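Local structure of endo-1,4-beta-xylanase (Uncultured bacterium, 7AX7) at residues S16-V21 with L46-R51; D23-Y28 with Q163-I168; D68-S73 with A105-M110; N76-M81 with Y111-Y116. The protein removes acetyl groups from acetylated xylan with the aid of a bound cobalt ion, serving as the CE4 esterase domain of a multidomain xylanase. One frame throughout, in Å; residues are numbered along the deposited sequence.

From the N terminus, helix 16-28 follows strand 4-11 and takes part in two contacts. Contact 1 closes the shorter loop, bringing helix 46-54 back beside it after strand 33-36. Contact 2 closes by far the longest, pairing the second half of helix 16-28 with helix 159-174. These two cross along the chain and meet through Arg-51, which forms salt bridges with Asp-23 and Glu-26. Contacts 3 and 4 both fall within the span that contact 2 encloses and cross each other: the loop 68-73 and the helix 74-92 that follows it meet 105-110 and 111-116 in turn. Their centres lie about 9 Å apart, across the chain's centre from contact 2.

Contact 1: S16-V21 with L46-R51; sequences STTSDV and LSIMQR
Ile-48 meets Thr-18 and Ser-19 where two neighbouring outer helices of the NodB-type polysaccharide deacetylase fold lie side by side, an example of how successive helices pack around a parallel sheet. Helix 16-28 follows strand 4-11, helix 46-54 follows strand 33-36, and their short segments run 9.9 Å apart at 27°. The side chain of Ile-48 points at the other helix and offers two branches. CG2, anti to the backbone N, presses on the methyl CG2 of Thr-18 at 3.5 Å, tighter than usual for two carbons. CG1 lies against Ser-19 OG at 3.4 Å, with CD1 continuing past the same hydroxyl. The hydroxyl of Thr-18 is engaged apart from this packing, bonded to Asp-154. Arg-51 supplies the polar margin. With CG anti to its N (chi1 -177°) and the chain extended as far as NE, it spans the groove and carries its guanidinium to helix 16-28, where NH2 forms salt bridges with Asp-23 and Glu-26. A water completes the link: it lies in the plane of the guanidinium at its edge, accepting from Arg-51 NH1 at 3.1 Å and hydrogen-bonded to Ser-19 OG at 2.8 Å.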
loop_
_atom_site.group_PDB
_atom_site.type_symbol
_atom_site.label_atom_id
_atom_site.label_comp_id
_atom_site.label_asym_id
_atom_site.label_seq_id
_atom_site.Cartn_x
_atom_site.Cartn_y
_atom_site.Cartn_z
ATOM N N SER A 16 -8.116 -12.652 -4.183
ATOM C CA SER A 16 -9.217 -12.523 -5.128
ATOM C C SER A 16 -9.972 -11.222 -4.892
ATOM O O SER A 16 -10.507 -10.634 -5.835
ATOM C CB SER A 16 -10.152 -13.732 -5.028
ATOM O OG SER A 16 -10.942 -13.662 -3.856
ATOM N N THR A 17 -9.994 -10.738 -3.647
ATOM C CA THR A 17 -10.616 -9.450 -3.377
ATOM C C THR A 17 -9.912 -8.337 -4.140
ATOM O O THR A 17 -10.558 -7.387 -4.608
ATOM C CB THR A 17 -10.613 -9.170 -1.875
ATOM O OG1 THR A 17 -11.348 -10.200 -1.196
ATOM C CG2 THR A 17 -11.236 -7.810 -1.580
ATOM N N THR A 18 -8.586 -8.440 -4.277
ATOM C CA THR A 18 -7.832 -7.471 -5.070
ATOM C C THR A 18 -8.499 -7.201 -6.415
ATOM O O THR A 18 -8.563 -6.052 -6.864
ATOM C CB THR A 18 -6.401 -7.963 -5.299
ATOM O OG1 THR A 18 -5.745 -8.178 -4.043
ATOM C CG2 THR A 18 -5.615 -6.932 -6.125
ATOM N N SER A 19 -8.973 -8.255 -7.090
ATOM C CA SER A 19 -9.567 -8.075 -8.412
ATOM C C SER A 19 -10.775 -7.152 -8.356
ATOM O O SER A 19 -11.024 -6.388 -9.296
ATOM C CB SER A 19 -9.956 -9.428 -9.005
ATOM O OG SER A 19 -8.804 -10.222 -9.201
ATOM N N ASP A 20 -11.544 -7.215 -7.266
ATOM C CA ASP A 20 -12.683 -6.316 -7.114
ATOM C C ASP A 20 -12.221 -4.886 -6.864
ATOM O O ASP A 20 -12.853 -3.931 -7.334
ATOM C CB ASP A 20 -13.584 -6.794 -5.974
ATOM C CG ASP A 20 -14.165 -8.180 -6.227
ATOM O OD1 ASP A 20 -14.640 -8.446 -7.352
ATOM O OD2 ASP A 20 -14.142 -9.004 -5.295
ATOM N N VAL A 21 -11.132 -4.721 -6.105
ATOM C CA VAL A 21 -10.564 -3.392 -5.927
ATOM C C VAL A 21 -10.137 -2.835 -7.280
ATOM O O VAL A 21 -10.436 -1.679 -7.618
ATOM C CB VAL A 21 -9.396 -3.438 -4.918
ATOM C CG1 VAL A 21 -8.660 -2.096 -4.858
ATOM C CG2 VAL A 21 -9.901 -3.833 -3.521
ATOM N N LEU A 46 -0.701 -14.577 -10.087
ATOM C CA LEU A 46 0.029 -13.986 -11.208
ATOM C C LEU A 46 -0.847 -13.059 -12.045
ATOM O O LEU A 46 -0.466 -11.922 -12.340
ATOM C CB LEU A 46 0.604 -15.097 -12.088
ATOM C CG LEU A 46 1.224 -14.628 -13.405
ATOM C CD1 LEU A 46 2.434 -13.740 -13.134
ATOM C CD2 LEU A 46 1.611 -15.831 -14.257
ATOM N N SER A 47 -2.020 -13.537 -12.460
ATOM C CA SER A 47 -2.815 -12.748 -13.385
ATOM C C SER A 47 -3.281 -11.452 -12.736
ATOM O O SER A 47 -3.414 -10.436 -13.424
ATOM C CB SER A 47 -3.990 -13.573 -13.914
ATOM O OG SER A 47 -4.861 -13.956 -12.872
ATOM N N ILE A 48 -3.471 -11.453 -11.416
ATOM C CA ILE A 48 -3.847 -10.232 -10.705
ATOM C C ILE A 48 -2.683 -9.247 -10.695
ATOM O O ILE A 48 -2.847 -8.056 -10.988
ATOM C CB ILE A 48 -4.319 -10.575 -9.280
ATOM C CG1 ILE A 48 -5.644 -11.343 -9.323
ATOM C CG2 ILE A 48 -4.416 -9.315 -8.386
ATOM C CD1 ILE A 48 -5.984 -12.037 -7.988
ATOM N N MET A 49 -1.479 -9.737 -10.376
ATOM C CA MET A 49 -0.302 -8.872 -10.395
ATOM C C MET A 49 -0.018 -8.349 -11.804
ATOM O O MET A 49 0.392 -7.194 -11.972
ATOM C CB MET A 49 0.906 -9.626 -9.837
ATOM C CG MET A 49 0.694 -10.130 -8.404
ATOM S SD MET A 49 2.096 -11.036 -7.722
ATOM C CE MET A 49 3.432 -9.859 -7.979
ATOM N N GLN A 50 -0.217 -9.182 -12.830
ATOM C CA GLN A 50 -0.042 -8.693 -14.194
ATOM C C GLN A 50 -1.000 -7.543 -14.484
ATOM O O GLN A 50 -0.608 -6.532 -15.081
ATOM C CB GLN A 50 -0.254 -9.823 -15.201
ATOM C CG GLN A 50 0.824 -10.906 -15.202
ATOM C CD GLN A 50 0.498 -12.018 -16.184
ATOM O OE1 GLN A 50 -0.593 -12.586 -16.152
ATOM N NE2 GLN A 50 1.440 -12.321 -17.073
ATOM N N ARG A 51 -2.260 -7.681 -14.061
ATOM C CA ARG A 51 -3.239 -6.618 -14.262
ATOM C C ARG A 51 -2.884 -5.371 -13.450
ATOM O O ARG A 51 -3.057 -4.245 -13.929
ATOM C CB ARG A 51 -4.637 -7.127 -13.899
ATOM C CG ARG A 51 -5.758 -6.121 -14.146
ATOM C CD ARG A 51 -7.121 -6.633 -13.667
ATOM N NE ARG A 51 -8.158 -5.607 -13.801
ATOM C CZ ARG A 51 -9.346 -5.651 -13.208
ATOM N NH1 ARG A 51 -9.669 -6.671 -12.419
ATOM N NH2 ARG A 51 -10.209 -4.658 -13.385
HETATM O O HOH W 1 -8.014 -9.121 -11.594
#

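Contact 2: D23-Y28 with Q163-I168; sequences DILERY and QALPQI
Ile-24 and Pro-166 pack at about a right angle, and the other apolar pairs are arranged around them. The CD1 end of Ile-24 comes up to the proline ring, 4.0 Å from Pro-166 CD, while its other branch, CG2, turns to Leu-165 and meets CD2 of that residue at 3.7 Å. Leu-165 reaches in with CG anti to its backbone N (chi1 -172°), and this places the same CD2 methyl within 4.1 Å of Leu-25 CD2, the two leucines again lying nearly perpendicular. These apolar contacts join two helices of the NodB-type fold: helices 16-28 and 159-174 run almost parallel, their segments 19° apart and 10.1 Å between axes, both packed outside the parallel sheet. Helix 159-174 is kinked here, where Pro-166 has no N-H to give to the preceding turn. Tyr-28 crosses the proline at right angles from further along its helix, its OH 3.9 Å from Pro-166 CB, and it also touches Ile-169. With an alanine in place of Tyr-28, Pro-166 CB would probably lose its contact with the phenol and a gap would open between the helices beside Ile-169. Arg-27, bent at chi3 (-46°), folds its guanidinium over Ile-24 CA on its own helix and brings NH1 to 4.0 Å from Pro-166 CG.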
loop_
_atom_site.group_PDB
_atom_site.type_symbol
_atom_site.label_atom_id
_atom_site.label_comp_id
_atom_site.label_asym_id
_atom_site.label_seq_id
_atom_site.Cartn_x
_atom_site.Cartn_y
_atom_site.Cartn_z
ATOM N N ASP A 23 -11.215 -3.608 -10.336
ATOM C CA ASP A 23 -12.387 -3.255 -11.130
ATOM C C ASP A 23 -12.828 -1.833 -10.834
ATOM O O ASP A 23 -13.137 -1.064 -11.750
ATOM C CB ASP A 23 -13.534 -4.227 -10.848
ATOM C CG ASP A 23 -13.290 -5.616 -11.417
ATOM O OD1 ASP A 23 -12.366 -5.785 -12.244
ATOM O OD2 ASP A 23 -14.032 -6.540 -11.023
ATOM N N ILE A 24 -12.838 -1.462 -9.550
ATOM C CA ILE A 24 -13.289 -0.133 -9.151
ATOM C C ILE A 24 -12.255 0.925 -9.538
ATOM O O ILE A 24 -12.595 1.979 -10.090
ATOM C CB ILE A 24 -13.589 -0.117 -7.641
ATOM C CG1 ILE A 24 -14.821 -0.980 -7.338
ATOM C CG2 ILE A 24 -13.737 1.316 -7.122
ATOM C CD1 ILE A 24 -14.915 -1.413 -5.863
ATOM N N LEU A 25 -10.980 0.667 -9.243
ATOM C CA LEU A 25 -9.935 1.599 -9.648
ATOM C C LEU A 25 -9.968 1.834 -11.152
ATOM O O LEU A 25 -9.844 2.974 -11.612
ATOM C CB LEU A 25 -8.562 1.084 -9.212
ATOM C CG LEU A 25 -8.303 0.909 -7.705
ATOM C CD1 LEU A 25 -6.908 0.350 -7.489
ATOM C CD2 LEU A 25 -8.479 2.231 -6.941
ATOM N N GLU A 26 -10.149 0.772 -11.936
ATOM C CA GLU A 26 -10.208 0.937 -13.387
ATOM C C GLU A 26 -11.413 1.774 -13.793
ATOM O O GLU A 26 -11.311 2.640 -14.673
ATOM C CB GLU A 26 -10.253 -0.429 -14.073
ATOM C CG GLU A 26 -10.310 -0.378 -15.599
ATOM C CD GLU A 26 -10.296 -1.773 -16.225
ATOM O OE1 GLU A 26 -10.767 -2.726 -15.563
ATOM O OE2 GLU A 26 -9.814 -1.917 -17.371
ATOM N N ARG A 27 -12.565 1.525 -13.163
ATOM C CA ARG A 27 -13.783 2.254 -13.505
ATOM C C ARG A 27 -13.582 3.755 -13.350
ATOM O O ARG A 27 -14.027 4.537 -14.195
ATOM C CB ARG A 27 -14.936 1.751 -12.626
ATOM C CG ARG A 27 -16.315 2.366 -12.866
ATOM C CD ARG A 27 -17.269 1.999 -11.706
ATOM N NE ARG A 27 -17.176 0.577 -11.367
ATOM C CZ ARG A 27 -17.470 0.049 -10.180
ATOM N NH1 ARG A 27 -17.887 0.809 -9.168
ATOM N NH2 ARG A 27 -17.339 -1.256 -10.006
ATOM N N TYR A 28 -12.906 4.176 -12.276
ATOM C CA TYR A 28 -12.665 5.587 -11.985
ATOM C C TYR A 28 -11.347 6.116 -12.553
ATOM O O TYR A 28 -11.026 7.293 -12.342
ATOM C CB TYR A 28 -12.705 5.818 -10.464
ATOM C CG TYR A 28 -14.108 5.784 -9.891
ATOM C CD1 TYR A 28 -14.932 6.913 -9.935
ATOM C CD2 TYR A 28 -14.619 4.619 -9.331
ATOM C CE1 TYR A 28 -16.228 6.879 -9.414
ATOM C CE2 TYR A 28 -15.908 4.573 -8.812
ATOM C CZ TYR A 28 -16.705 5.697 -8.860
ATOM O OH TYR A 28 -17.979 5.631 -8.337
ATOM N N GLN A 163 -16.885 -2.418 -0.877
ATOM C CA GLN A 163 -18.120 -1.641 -0.892
ATOM C C GLN A 163 -17.849 -0.162 -0.649
ATOM O O GLN A 163 -18.498 0.700 -1.246
ATOM C CB GLN A 163 -19.099 -2.175 0.159
ATOM C CG GLN A 163 -19.683 -3.530 -0.157
ATOM C CD GLN A 163 -20.473 -4.101 1.018
ATOM O OE1 GLN A 163 -19.896 -4.590 2.001
ATOM N NE2 GLN A 163 -21.792 -4.027 0.928
ATOM N N ALA A 164 -16.884 0.145 0.218
ATOM C CA ALA A 164 -16.598 1.527 0.591
ATOM C C ALA A 164 -15.858 2.289 -0.501
ATOM O O ALA A 164 -16.006 3.508 -0.601
ATOM C CB ALA A 164 -15.774 1.554 1.879
ATOM N N LEU A 165 -15.069 1.599 -1.323
ATOM C CA LEU A 165 -14.136 2.300 -2.200
ATOM C C LEU A 165 -14.803 3.258 -3.196
ATOM O O LEU A 165 -14.251 4.351 -3.421
ATOM C CB LEU A 165 -13.263 1.266 -2.921
ATOM C CG LEU A 165 -12.095 1.827 -3.736
ATOM C CD1 LEU A 165 -11.149 2.644 -2.859
ATOM C CD2 LEU A 165 -11.339 0.710 -4.432
ATOM N N PRO A 166 -15.948 2.946 -3.816
ATOM C CA PRO A 166 -16.509 3.920 -4.770
ATOM C C PRO A 166 -16.837 5.265 -4.143
ATOM O O PRO A 166 -16.508 6.299 -4.739
ATOM C CB PRO A 166 -17.751 3.198 -5.312
ATOM C CG PRO A 166 -17.329 1.745 -5.281
ATOM C CD PRO A 166 -16.619 1.638 -3.934
ATOM N N GLN A 167 -17.459 5.289 -2.956
ATOM C CA GLN A 167 -17.725 6.564 -2.288
ATOM C C GLN A 167 -16.433 7.297 -1.962
ATOM O O GLN A 167 -16.377 8.531 -2.026
ATOM C CB GLN A 167 -18.522 6.354 -0.998
ATOM C CG GLN A 167 -19.993 5.977 -1.166
ATOM C CD GLN A 167 -20.652 5.576 0.166
ATOM O OE1 GLN A 167 -20.851 4.389 0.440
ATOM N NE2 GLN A 167 -20.990 6.567 0.987
ATOM N N ILE A 168 -15.402 6.560 -1.551
ATOM C CA ILE A 168 -14.135 7.195 -1.201
ATOM C C ILE A 168 -13.549 7.917 -2.409
ATOM O O ILE A 168 -13.166 9.089 -2.323
ATOM C CB ILE A 168 -13.145 6.164 -0.623
ATOM C CG1 ILE A 168 -13.648 5.631 0.728
ATOM C CG2 ILE A 168 -11.733 6.805 -0.472
ATOM C CD1 ILE A 168 -12.876 4.402 1.243
#

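Contact 3: D68-S73 with A105-M110; sequences DMTNMS and AVNNTM
Asp-68, Met-69 and Thr-70 pack against Ala-105, Asn-107 and Met-110 in a contact between a loop and a helix start, with water supplying its polar bridges. The loop follows strand 58-61 and leads into helix 74-92; the partner ends in the first turn of helix 108-113. Thr-70 is central. Its OG1 stands between the backbone N and the carbonyl carbon (chi1 70°), leaving CG2 to press on the Ala-105 backbone, 3.6 Å from its C. Asp-68 OD1 receives both Thr-70 OG1, from above the carboxylate plane at 2.7 Å, and Thr-70 N, while also resting on Ala-105 CB. Replacing Asp-68 with an alanine would take away this shared acceptor and is likely to leave the Thr-70 hydroxyl without its mate and free to turn. Deeper in, the bent chain of Met-110 lays SD against Met-69 CB at 3.6 Å. One water joins Met-69 N to Ala-105 O; another donates to the carbonyls of Met-69 and Met-72 and accepts from Asn-107 ND2 at 3.1 Å. The other end of that amide, OD1, accepts from Met-110 N at 3.0 Å. The loop follows closely on the cobalt ligands His-62 and His-66, and the arrangement pairs an Asx turn at Asp-68 with a helix N-cap at Asn-107.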
loop_
_atom_site.group_PDB
_atom_site.type_symbol
_atom_site.label_atom_id
_atom_site.label_comp_id
_atom_site.label_asym_id
_atom_site.label_seq_id
_atom_site.Cartn_x
_atom_site.Cartn_y
_atom_site.Cartn_z
ATOM N N ASP A 68 5.262 -10.280 12.768
ATOM C CA ASP A 68 5.772 -9.139 13.518
ATOM C C ASP A 68 7.293 -9.158 13.451
ATOM O O ASP A 68 7.944 -9.996 14.085
ATOM C CB ASP A 68 5.282 -9.189 14.963
ATOM C CG ASP A 68 5.690 -7.963 15.765
ATOM O OD1 ASP A 68 6.685 -7.308 15.408
ATOM O OD2 ASP A 68 5.015 -7.652 16.760
ATOM N N MET A 69 7.864 -8.250 12.672
ATOM C CA MET A 69 9.296 -8.304 12.403
ATOM C C MET A 69 10.133 -7.681 13.518
ATOM O O MET A 69 11.368 -7.725 13.441
ATOM C CB MET A 69 9.586 -7.643 11.046
ATOM C CG MET A 69 8.799 -8.300 9.889
ATOM S SD MET A 69 8.970 -7.546 8.250
ATOM C CE MET A 69 10.695 -7.845 7.862
ATOM N N THR A 70 9.505 -7.127 14.559
ATOM C CA THR A 70 10.277 -6.758 15.740
ATOM C C THR A 70 10.749 -7.984 16.514
ATOM O O THR A 70 11.612 -7.858 17.387
ATOM C CB THR A 70 9.477 -5.821 16.667
ATOM O OG1 THR A 70 8.401 -6.531 17.300
ATOM C CG2 THR A 70 8.918 -4.640 15.889
ATOM N N ASN A 71 10.244 -9.173 16.188
ATOM C CA ASN A 71 10.683 -10.395 16.849
ATOM C C ASN A 71 11.605 -11.236 15.968
ATOM O O ASN A 71 11.763 -12.437 16.211
ATOM C CB ASN A 71 9.462 -11.194 17.304
ATOM C CG ASN A 71 8.501 -10.348 18.133
ATOM O OD1 ASN A 71 7.294 -10.316 17.888
ATOM N ND2 ASN A 71 9.042 -9.640 19.097
ATOM N N MET A 72 12.243 -10.619 14.970
ATOM C CA MET A 72 13.051 -11.329 13.985
ATOM C C MET A 72 14.508 -10.884 14.037
ATOM O O MET A 72 14.816 -9.723 14.325
ATOM C CB MET A 72 12.525 -11.106 12.555
ATOM C CG MET A 72 11.312 -11.922 12.177
ATOM S SD MET A 72 10.821 -11.701 10.438
ATOM C CE MET A 72 12.378 -11.825 9.632
ATOM N N SER A 73 15.406 -11.814 13.722
ATOM C CA SER A 73 16.818 -11.481 13.636
ATOM C C SER A 73 17.087 -10.629 12.396
ATOM O O SER A 73 16.306 -10.608 11.439
ATOM C CB SER A 73 17.658 -12.750 13.580
ATOM O OG SER A 73 17.375 -13.465 12.390
ATOM N N ALA A 105 4.532 -2.592 13.081
ATOM C CA ALA A 105 5.438 -2.919 14.177
ATOM C C ALA A 105 6.865 -2.747 13.669
ATOM O O ALA A 105 7.312 -3.493 12.788
ATOM C CB ALA A 105 5.195 -4.340 14.688
ATOM N N VAL A 106 7.579 -1.766 14.225
ATOM C CA VAL A 106 8.928 -1.429 13.785
ATOM C C VAL A 106 9.807 -1.198 15.007
ATOM O O VAL A 106 9.364 -0.601 15.995
ATOM C CB VAL A 106 8.934 -0.178 12.883
ATOM C CG1 VAL A 106 7.857 -0.286 11.817
ATOM C CG2 VAL A 106 8.718 1.052 13.722
ATOM N N ASN A 107 11.061 -1.658 14.928
ATOM C CA ASN A 107 12.068 -1.449 15.970
ATOM C C ASN A 107 13.398 -1.072 15.310
ATOM O O ASN A 107 13.505 -0.982 14.082
ATOM C CB ASN A 107 12.210 -2.695 16.866
ATOM C CG ASN A 107 12.755 -3.903 16.119
ATOM O OD1 ASN A 107 12.974 -3.847 14.908
ATOM N ND2 ASN A 107 12.980 -5.001 16.837
ATOM N N ASN A 108 14.430 -0.860 16.136
ATOM C CA ASN A 108 15.734 -0.454 15.608
ATOM C C ASN A 108 16.281 -1.482 14.623
ATOM O O ASN A 108 16.851 -1.122 13.589
ATOM C CB ASN A 108 16.749 -0.251 16.743
ATOM C CG ASN A 108 16.412 0.917 17.647
ATOM O OD1 ASN A 108 16.843 0.949 18.799
ATOM N ND2 ASN A 108 15.641 1.875 17.141
ATOM N N THR A 109 16.157 -2.768 14.953
ATOM C CA THR A 109 16.733 -3.806 14.103
ATOM C C THR A 109 16.166 -3.740 12.686
ATOM O O THR A 109 16.918 -3.831 11.709
ATOM C CB THR A 109 16.502 -5.174 14.747
ATOM O OG1 THR A 109 17.102 -5.170 16.046
ATOM C CG2 THR A 109 17.122 -6.303 13.918
ATOM N N MET A 110 14.850 -3.527 12.555
ATOM C CA MET A 110 14.251 -3.383 11.228
ATOM C C MET A 110 14.838 -2.190 10.479
ATOM O O MET A 110 15.254 -2.314 9.319
ATOM C CB MET A 110 12.729 -3.253 11.346
ATOM C CG MET A 110 12.056 -4.552 11.726
ATOM S SD MET A 110 10.348 -4.360 12.213
ATOM C CE MET A 110 9.622 -3.983 10.610
HETATM O O HOH W 2 6.597 -5.772 11.520
HETATM O O HOH W 3 13.785 -7.320 14.994
#

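Contact 4: N76-M81 with Y111-Y116; sequences NIRNEM and YQNIDY
Arg-78 reaches Asn-113 with NE, which gives a weak, strongly bent hydrogen bond to OD1 (2.8 Å, 118° at the hydrogen). Guanidinium and amide stand almost perpendicular, 88° apart, and Asn-113 CA lies over one face of the guanidinium, toward its rim. The other end of the Asn-113 amide is held too, ND2 donating to Thr-109 O, which fixes which way OD1 faces. At the guanidinium edge, near its plane, Asp-115 OD2 forms a long salt bridge with NH1 at 3.8 Å. A water accepting from Arg-78 NH2 lies close to both Gln-112 O and Asp-115 OD1, another tie between the charged end and the segment 111-116. Beneath this polar layer Ile-77 and Ile-114 cross at about a right angle, Ile-77 CG2 meeting Ile-114 CG1 at 3.6 Å. Met-81, bent at both chi2 and chi3, curls its methyl back so that CE lies 3.8 Å from Ile-114 CG2 and comes up to the edge of the Tyr-116 ring, 3.6 Å from CD2. The hydroxyl of that tyrosine bonds to Ser-85, one turn beyond Met-81 on helix 74-92. The contact thus seats 111-116, which runs from helix 108-113 toward strand 118-123, along the flank of helix 74-92, with Phe-99 touching both Met-81 and Ile-114.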
loop_
_atom_site.group_PDB
_atom_site.type_symbol
_atom_site.label_atom_id
_atom_site.label_comp_id
_atom_site.label_asym_id
_atom_site.label_seq_id
_atom_site.Cartn_x
_atom_site.Cartn_y
_atom_site.Cartn_z
ATOM N N ASN A 76 17.095 -12.726 9.186
ATOM C CA ASN A 76 15.782 -13.147 8.720
ATOM C C ASN A 76 15.001 -11.975 8.139
ATOM O O ASN A 76 14.298 -12.137 7.135
ATOM C CB ASN A 76 15.022 -13.826 9.854
ATOM C CG ASN A 76 15.421 -15.289 10.015
ATOM O OD1 ASN A 76 15.919 -15.904 9.076
ATOM N ND2 ASN A 76 15.210 -15.844 11.198
ATOM N N ILE A 77 15.119 -10.790 8.748
ATOM C CA ILE A 77 14.539 -9.584 8.159
ATOM C C ILE A 77 15.059 -9.390 6.738
ATOM O O ILE A 77 14.282 -9.210 5.793
ATOM C CB ILE A 77 14.824 -8.358 9.047
ATOM C CG1 ILE A 77 14.001 -8.421 10.344
ATOM C CG2 ILE A 77 14.502 -7.059 8.318
ATOM C CD1 ILE A 77 14.416 -7.390 11.359
ATOM N N ARG A 78 16.383 -9.455 6.556
ATOM C CA ARG A 78 16.937 -9.222 5.223
ATOM C C ARG A 78 16.447 -10.263 4.220
ATOM O O ARG A 78 16.137 -9.926 3.071
ATOM C CB ARG A 78 18.465 -9.198 5.272
ATOM C CG ARG A 78 19.057 -8.024 6.054
ATOM C CD ARG A 78 20.587 -8.018 5.949
ATOM N NE ARG A 78 21.160 -6.812 6.534
ATOM C CZ ARG A 78 21.187 -5.625 5.930
ATOM N NH1 ARG A 78 20.669 -5.482 4.714
ATOM N NH2 ARG A 78 21.736 -4.577 6.537
ATOM N N ASN A 79 16.382 -11.536 4.625
ATOM C CA ASN A 79 15.862 -12.565 3.729
ATOM C C ASN A 79 14.419 -12.273 3.332
ATOM O O ASN A 79 14.058 -12.375 2.154
ATOM C CB ASN A 79 15.966 -13.948 4.374
ATOM C CG ASN A 79 17.396 -14.427 4.493
ATOM O OD1 ASN A 79 18.301 -13.856 3.883
ATOM N ND2 ASN A 79 17.610 -15.484 5.280
ATOM N N GLU A 80 13.577 -11.911 4.305
ATOM C CA GLU A 80 12.190 -11.574 3.989
ATOM C C GLU A 80 12.117 -10.487 2.917
ATOM O O GLU A 80 11.372 -10.609 1.940
ATOM C CB GLU A 80 11.450 -11.138 5.255
ATOM C CG GLU A 80 11.190 -12.270 6.249
ATOM C CD GLU A 80 9.723 -12.647 6.361
ATOM O OE1 GLU A 80 8.851 -11.872 5.915
ATOM O OE2 GLU A 80 9.440 -13.726 6.912
ATOM N N MET A 81 12.903 -9.419 3.075
ATOM C CA MET A 81 12.861 -8.319 2.111
ATOM C C MET A 81 13.365 -8.760 0.738
ATOM O O MET A 81 12.703 -8.531 -0.287
ATOM C CB MET A 81 13.678 -7.141 2.636
ATOM C CG MET A 81 13.206 -6.620 3.993
ATOM S SD MET A 81 11.479 -6.103 3.968
ATOM C CE MET A 81 11.623 -4.768 2.756
ATOM N N TYR A 111 14.868 -1.018 11.123
ATOM C CA TYR A 111 15.403 0.167 10.458
ATOM C C TYR A 111 16.853 -0.027 10.014
ATOM O O TYR A 111 17.257 0.504 8.972
ATOM C CB TYR A 111 15.306 1.380 11.378
ATOM C CG TYR A 111 13.961 2.083 11.401
ATOM C CD1 TYR A 111 13.441 2.689 10.259
ATOM C CD2 TYR A 111 13.239 2.188 12.582
ATOM C CE1 TYR A 111 12.224 3.355 10.290
ATOM C CE2 TYR A 111 12.027 2.854 12.628
ATOM C CZ TYR A 111 11.522 3.430 11.483
ATOM O OH TYR A 111 10.319 4.090 11.550
ATOM N N GLN A 112 17.649 -0.767 10.793
ATOM C CA GLN A 112 19.048 -1.003 10.452
ATOM C C GLN A 112 19.212 -1.975 9.287
ATOM O O GLN A 112 20.283 -2.007 8.667
ATOM C CB GLN A 112 19.807 -1.552 11.673
ATOM C CG GLN A 112 19.887 -0.598 12.876
ATOM C CD GLN A 112 20.303 -1.296 14.174
ATOM O OE1 GLN A 112 20.605 -2.487 14.183
ATOM N NE2 GLN A 112 20.313 -0.548 15.280
ATOM N N ASN A 113 18.193 -2.781 8.987
ATOM C CA ASN A 113 18.364 -3.900 8.071
ATOM C C ASN A 113 17.366 -3.894 6.927
ATOM O O ASN A 113 17.216 -4.919 6.255
ATOM C CB ASN A 113 18.283 -5.223 8.835
ATOM C CG ASN A 113 19.541 -5.486 9.647
ATOM O OD1 ASN A 113 20.579 -5.798 9.080
ATOM N ND2 ASN A 113 19.462 -5.318 10.967
ATOM N N ILE A 114 16.691 -2.772 6.687
ATOM C CA ILE A 114 15.755 -2.617 5.580
ATOM C C ILE A 114 16.168 -1.372 4.805
ATOM O O ILE A 114 16.264 -0.279 5.380
ATOM C CB ILE A 114 14.295 -2.525 6.066
ATOM C CG1 ILE A 114 13.905 -3.846 6.747
ATOM C CG2 ILE A 114 13.345 -2.203 4.910
ATOM C CD1 ILE A 114 12.517 -3.859 7.334
ATOM N N ASP A 115 16.422 -1.548 3.509
ATOM C CA ASP A 115 16.996 -0.537 2.629
ATOM C C ASP A 115 15.955 0.242 1.838
ATOM O O ASP A 115 16.321 1.039 0.964
ATOM C CB ASP A 115 17.985 -1.204 1.667
ATOM C CG ASP A 115 19.169 -1.814 2.392
ATOM O OD1 ASP A 115 19.667 -1.161 3.331
ATOM O OD2 ASP A 115 19.582 -2.941 2.041
ATOM N N TYR A 116 14.682 0.028 2.099
ATOM C CA TYR A 116 13.649 0.797 1.439
ATOM C C TYR A 116 13.073 1.836 2.390
ATOM O O TYR A 116 13.089 1.645 3.612
ATOM C CB TYR A 116 12.515 -0.113 0.945
ATOM C CG TYR A 116 12.943 -1.194 -0.016
ATOM C CD1 TYR A 116 13.233 -0.894 -1.343
ATOM C CD2 TYR A 116 13.030 -2.518 0.395
ATOM C CE1 TYR A 116 13.608 -1.876 -2.232
ATOM C CE2 TYR A 116 13.405 -3.515 -0.489
ATOM C CZ TYR A 116 13.689 -3.191 -1.796
ATOM O OH TYR A 116 14.071 -4.181 -2.669
HETATM O O HOH W 4 20.795 -1.516 5.932
#